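Local structure of iron-regulated outer membrane protein (Neisseria meningitidis, 4B7O) at residues Gly198-Ser204 / Phe216-Asp222; Thr83-Leu88 / Ile138-Val144. The protein is a TonB-dependent transporter of the outer membrane that takes up iron, probably by importing ferric siderophores. All blocks are in the same frame, centred on the assembly; numbering follows the deposited sequence.

Interaction 1 (Gly198-Ser204 / Phe216-Asp222)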
# COMPACT_ATOMS: atom_id res chain seq x y z
N GLY A 198 -0.58 14.75 -19.12
CA GLY A 198 -0.85 15.51 -17.90
C GLY A 198 0.13 16.63 -17.70
O GLY A 198 1.12 16.72 -18.40
N VAL A 199 -0.16 17.50 -16.73
CA VAL A 199 0.79 18.49 -16.32
C VAL A 199 0.77 18.57 -14.81
O VAL A 199 -0.28 18.47 -14.19
CB VAL A 199 0.47 19.89 -16.90
CG1 VAL A 199 -0.10 19.76 -18.33
CG2 VAL A 199 -0.51 20.62 -16.02
N SER A 200 1.92 18.74 -14.18
CA SER A 200 1.91 18.80 -12.72
C SER A 200 2.78 19.93 -12.25
O SER A 200 3.61 20.42 -13.00
CB SER A 200 2.33 17.47 -12.10
OG SER A 200 3.67 17.19 -12.45
N TYR A 201 2.58 20.35 -11.01
CA TYR A 201 3.40 21.41 -10.45
C TYR A 201 3.23 21.39 -8.98
O TYR A 201 2.27 20.81 -8.48
CB TYR A 201 3.03 22.78 -11.00
CG TYR A 201 1.60 23.18 -10.80
CD1 TYR A 201 0.62 22.75 -11.69
CD2 TYR A 201 1.22 24.03 -9.73
CE1 TYR A 201 -0.72 23.10 -11.53
CE2 TYR A 201 -0.12 24.40 -9.56
CZ TYR A 201 -1.08 23.90 -10.46
OH TYR A 201 -2.39 24.24 -10.36
N GLY A 202 4.16 22.05 -8.29
CA GLY A 202 4.13 22.05 -6.87
C GLY A 202 5.06 23.08 -6.31
O GLY A 202 5.94 23.55 -6.98
N ALA A 203 4.83 23.44 -5.06
CA ALA A 203 5.69 24.37 -4.40
C ALA A 203 5.82 24.00 -2.93
O ALA A 203 4.89 23.51 -2.26
CB ALA A 203 5.13 25.76 -4.53
N SER A 204 7.00 24.23 -2.41
CA SER A 204 7.20 24.01 -1.01
C SER A 204 7.97 25.16 -0.35
O SER A 204 8.84 25.76 -0.99
CB SER A 204 7.89 22.66 -0.81
OG SER A 204 7.79 22.33 0.56
N PHE A 216 5.75 23.74 4.70
CA PHE A 216 4.46 23.62 4.04
C PHE A 216 4.61 23.26 2.57
O PHE A 216 5.38 23.89 1.83
CB PHE A 216 3.57 24.86 4.25
CG PHE A 216 2.30 24.80 3.49
CD1 PHE A 216 1.22 24.06 3.98
CD2 PHE A 216 2.18 25.42 2.23
CE1 PHE A 216 0.02 23.97 3.24
CE2 PHE A 216 1.00 25.33 1.49
CZ PHE A 216 -0.09 24.61 2.00
N SER A 217 3.87 22.26 2.14
CA SER A 217 4.00 21.78 0.77
C SER A 217 2.70 21.52 0.02
O SER A 217 1.80 20.86 0.54
CB SER A 217 4.81 20.51 0.74
OG SER A 217 5.73 20.66 -0.26
N TYR A 218 2.66 21.98 -1.23
CA TYR A 218 1.50 21.84 -2.06
C TYR A 218 1.89 21.19 -3.39
O TYR A 218 2.91 21.54 -3.98
CB TYR A 218 0.93 23.24 -2.34
CG TYR A 218 -0.23 23.17 -3.29
CD1 TYR A 218 -1.48 22.65 -2.87
CD2 TYR A 218 -0.10 23.58 -4.61
CE1 TYR A 218 -2.55 22.55 -3.75
CE2 TYR A 218 -1.18 23.49 -5.49
CZ TYR A 218 -2.40 22.98 -5.05
OH TYR A 218 -3.45 22.89 -5.93
N ASN A 219 1.05 20.30 -3.90
CA ASN A 219 1.36 19.66 -5.17
C ASN A 219 0.11 19.34 -5.96
O ASN A 219 -0.89 18.82 -5.42
CB ASN A 219 2.18 18.37 -4.96
CG ASN A 219 3.15 18.11 -6.11
OD1 ASN A 219 2.83 17.40 -7.12
ND2 ASN A 219 4.35 18.71 -6.00
N ARG A 220 0.13 19.62 -7.24
CA ARG A 220 -1.01 19.24 -8.00
C ARG A 220 -0.60 18.51 -9.23
O ARG A 220 0.41 18.80 -9.82
CB ARG A 220 -1.89 20.43 -8.30
CG ARG A 220 -2.72 20.24 -9.55
CD ARG A 220 -3.63 21.42 -9.74
NE ARG A 220 -4.83 21.12 -10.52
CZ ARG A 220 -5.21 21.84 -11.59
NH1 ARG A 220 -4.45 22.86 -12.00
NH2 ARG A 220 -6.33 21.54 -12.26
N ASN A 221 -1.36 17.49 -9.59
CA ASN A 221 -1.07 16.78 -10.80
C ASN A 221 -2.35 16.55 -11.58
O ASN A 221 -3.24 15.81 -11.14
CB ASN A 221 -0.35 15.46 -10.52
CG ASN A 221 -0.17 14.62 -11.78
OD1 ASN A 221 -0.10 15.13 -12.93
ND2 ASN A 221 -0.11 13.32 -11.58
N ASP A 222 -2.46 17.22 -12.72
CA ASP A 222 -3.72 17.17 -13.42
C ASP A 222 -3.66 16.23 -14.59
O ASP A 222 -3.00 16.50 -15.58
CB ASP A 222 -4.12 18.56 -13.86
CG ASP A 222 -5.50 18.58 -14.48
OD1 ASP A 222 -6.23 17.57 -14.32
OD2 ASP A 222 -5.83 19.60 -15.14
O HOH W 1 -4.10 24.94 -7.76
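Y201 and R220 face each other as a hydrogen-bonded antiparallel pair, joined by backbone bonds in both directions: Y201 N to R220 O at 2.9 Å and R220 N to Y201 O at 2.7 Å, the second almost linear (176° at the hydrogen). V199 with D222 and A203 with Y218 make the same two-way exchange, so every second residue of 198-204 spends its N-H and C=O on 216-222. The residues between turn the other way, S200, G202 and S204 bonding through their backbones to G192, N190 and R188 of strand 185-194. On the Y201 face the side chains add a second layer. With chi1 at 58°, the tyrosine ring swings over the partner strand, R220 CB lying over one face, toward the rim, and its OH accepts from R220 NH1 (3.0 Å) close to the guanidinium plane, which stands 85° to the ring. R220 NE meanwhile forms a salt bridge to D247 on the next strand, and D222 OD2 pairs with K224. Water 1 links the hydroxyls of Y201 and Y218, 3.2 Å from Y201 OH and 2.8 Å from Y218 OH. On the opposite face S204 OG lies 2.8 Å from S217 OG and 3.1 Å from F216 O, near enough to both for a hydrogen bond. Such regular antiparallel pairing of neighbours, here a beta hairpin, builds the transmembrane barrel of TonB-dependent receptors.

Interaction 2 (Thr83-Leu88 / Ile138-Val144); sequences TDMREL and IVDPALV
M85 carries this contact, reaching from the first turn of helix 85-88 across to the loop 138-144. Its CB lies 4.1 Å from I138 CG2. CG, set beside the backbone N, meets the same methyl at 3.8 Å and also approaches V139 O. The chain turns about CB-CG (chi2 -70°) and then runs straight on through SD, which delivers CE among V139, P141 and V144. There M85 CE touches V139 CG1 at 3.6 Å, with P141 CD and V144 CG1 a little farther off. The methionine side chain runs at a slant to those of I138 and V139, while F97 of strand 95-97 packs against M85 and I138 from outside the two segments. All of this belongs to the plug domain, the globular part that fills the barrel of a TonB-dependent receptor, and the contact packs the short helix on the loop that leads into strand 144-150. P141 is the second apolar piece: its CB meets L88 CD2 at 3.6 Å, the leucine and proline side chains lying alongside each other and pointing opposite ways, and P141 CG touches T83 O at 3.4 Å. No direct hydrogen bond spans the segments; two waters do the polar work. One donates to T83 O and to D140 OD1 (2.6 Å), giving a hydrogen to each of two acceptors that cannot bond each other; the other accepts from M85 N and donates to V139 O. D140 OD2 is hydrogen-bonded to S250 OG of barrel strand 246-259. At the helix start D84 is the N-cap: its OD1 takes the N-H of E87 at 3.0 Å, from the syn side but 35° out of the carboxylate plane.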
# COMPACT_ATOMS: atom_id res chain seq x y z
N THR A 83 5.21 10.22 -10.99
CA THR A 83 4.34 10.98 -10.08
C THR A 83 3.39 10.07 -9.35
O THR A 83 2.59 10.58 -8.60
CB THR A 83 3.50 12.01 -10.81
OG1 THR A 83 2.65 11.31 -11.74
CG2 THR A 83 4.40 13.00 -11.56
N ASP A 84 3.44 8.76 -9.56
CA ASP A 84 2.81 7.82 -8.64
C ASP A 84 3.75 6.72 -8.18
O ASP A 84 4.82 6.54 -8.76
CB ASP A 84 1.51 7.21 -9.23
CG ASP A 84 1.74 6.41 -10.53
OD1 ASP A 84 2.88 6.05 -10.91
OD2 ASP A 84 0.74 6.13 -11.22
N MET A 85 3.29 5.93 -7.19
CA MET A 85 4.04 4.76 -6.72
C MET A 85 4.21 3.67 -7.73
O MET A 85 5.26 3.04 -7.78
CB MET A 85 3.36 4.16 -5.52
CG MET A 85 3.39 5.12 -4.33
SD MET A 85 5.04 5.33 -3.63
CE MET A 85 4.63 6.67 -2.49
N ARG A 86 3.20 3.43 -8.56
CA ARG A 86 3.37 2.41 -9.55
C ARG A 86 4.65 2.59 -10.41
O ARG A 86 5.33 1.61 -10.68
CB ARG A 86 2.14 2.29 -10.43
CG ARG A 86 2.29 1.26 -11.56
CD ARG A 86 0.98 1.16 -12.34
NE ARG A 86 0.66 2.41 -13.05
CZ ARG A 86 -0.57 2.82 -13.40
NH1 ARG A 86 -1.65 2.10 -13.10
NH2 ARG A 86 -0.73 3.95 -14.06
N GLU A 87 4.93 3.82 -10.85
CA GLU A 87 6.11 4.03 -11.66
C GLU A 87 7.35 4.08 -10.79
O GLU A 87 8.36 3.56 -11.16
CB GLU A 87 6.05 5.29 -12.59
CG GLU A 87 5.04 5.19 -13.75
CD GLU A 87 5.41 4.13 -14.78
OE1 GLU A 87 6.60 3.96 -15.05
OE2 GLU A 87 4.52 3.44 -15.30
N LEU A 88 7.27 4.74 -9.66
CA LEU A 88 8.41 4.87 -8.78
C LEU A 88 9.04 3.54 -8.38
O LEU A 88 10.27 3.46 -8.22
CB LEU A 88 7.98 5.59 -7.50
CG LEU A 88 9.04 6.43 -6.83
CD1 LEU A 88 9.93 7.14 -7.85
CD2 LEU A 88 8.38 7.45 -5.92
N ILE A 138 -3.73 4.83 -2.53
CA ILE A 138 -2.29 4.80 -2.49
C ILE A 138 -1.69 6.19 -2.47
O ILE A 138 -1.95 6.99 -3.35
CB ILE A 138 -1.69 4.08 -3.71
CG1 ILE A 138 -2.19 2.63 -3.76
CG2 ILE A 138 -0.19 4.09 -3.54
CD1 ILE A 138 -1.91 1.87 -5.06
N VAL A 139 -0.82 6.46 -1.50
CA VAL A 139 -0.31 7.84 -1.24
C VAL A 139 0.52 8.44 -2.40
O VAL A 139 1.08 7.72 -3.22
CB VAL A 139 0.56 7.87 0.03
CG1 VAL A 139 1.89 7.19 -0.25
CG2 VAL A 139 0.76 9.30 0.52
N ASP A 140 0.60 9.75 -2.44
CA ASP A 140 1.20 10.40 -3.57
C ASP A 140 2.66 10.68 -3.19
O ASP A 140 2.94 11.32 -2.20
CB ASP A 140 0.40 11.66 -3.85
CG ASP A 140 1.14 12.65 -4.73
OD1 ASP A 140 1.93 12.21 -5.58
OD2 ASP A 140 0.96 13.89 -4.53
N PRO A 141 3.60 10.18 -3.98
CA PRO A 141 5.04 10.31 -3.72
C PRO A 141 5.54 11.70 -3.55
O PRO A 141 6.60 11.93 -2.97
CB PRO A 141 5.70 9.71 -4.98
CG PRO A 141 4.59 9.63 -6.01
CD PRO A 141 3.33 9.39 -5.19
N ALA A 142 4.81 12.67 -4.09
CA ALA A 142 5.21 14.04 -3.85
C ALA A 142 5.37 14.37 -2.35
O ALA A 142 6.20 15.15 -1.95
CB ALA A 142 4.18 14.98 -4.49
N LEU A 143 4.57 13.75 -1.51
CA LEU A 143 4.59 14.02 -0.12
C LEU A 143 5.70 13.28 0.67
O LEU A 143 6.06 13.68 1.78
CB LEU A 143 3.23 13.60 0.43
CG LEU A 143 2.00 14.42 -0.04
CD1 LEU A 143 0.76 13.71 0.48
CD2 LEU A 143 2.03 15.86 0.45
N VAL A 144 6.22 12.20 0.11
CA VAL A 144 7.06 11.33 0.90
C VAL A 144 8.55 11.69 0.84
O VAL A 144 9.01 12.29 -0.12
CB VAL A 144 6.80 9.85 0.54
CG1 VAL A 144 5.31 9.63 0.44
CG2 VAL A 144 7.49 9.49 -0.76
O HOH W 2 3.34 13.14 -7.62
O HOH W 3 0.72 6.70 -5.86

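How the interactions relate
Interaction 2 comes first along the chain and closes before interaction 1 opens; their centres lie about 12 Å apart. Interaction 2 belongs to the plug, interaction 1 to the barrel hairpin of strands 198-209 and 212-223, so together they sample the two domains of the transporter where these meet. Strand 212-223 is the meeting line: N221 ND2 packs on T83 OG1 at 3.4 Å, and N219 CG on A142 CB at 3.7 Å. Both asparagines sit on the hairpin face opposite Y201 and R220, and that face is therefore turned inward to the plug. Each segment of interaction 2 thus rests against the same barrel strand.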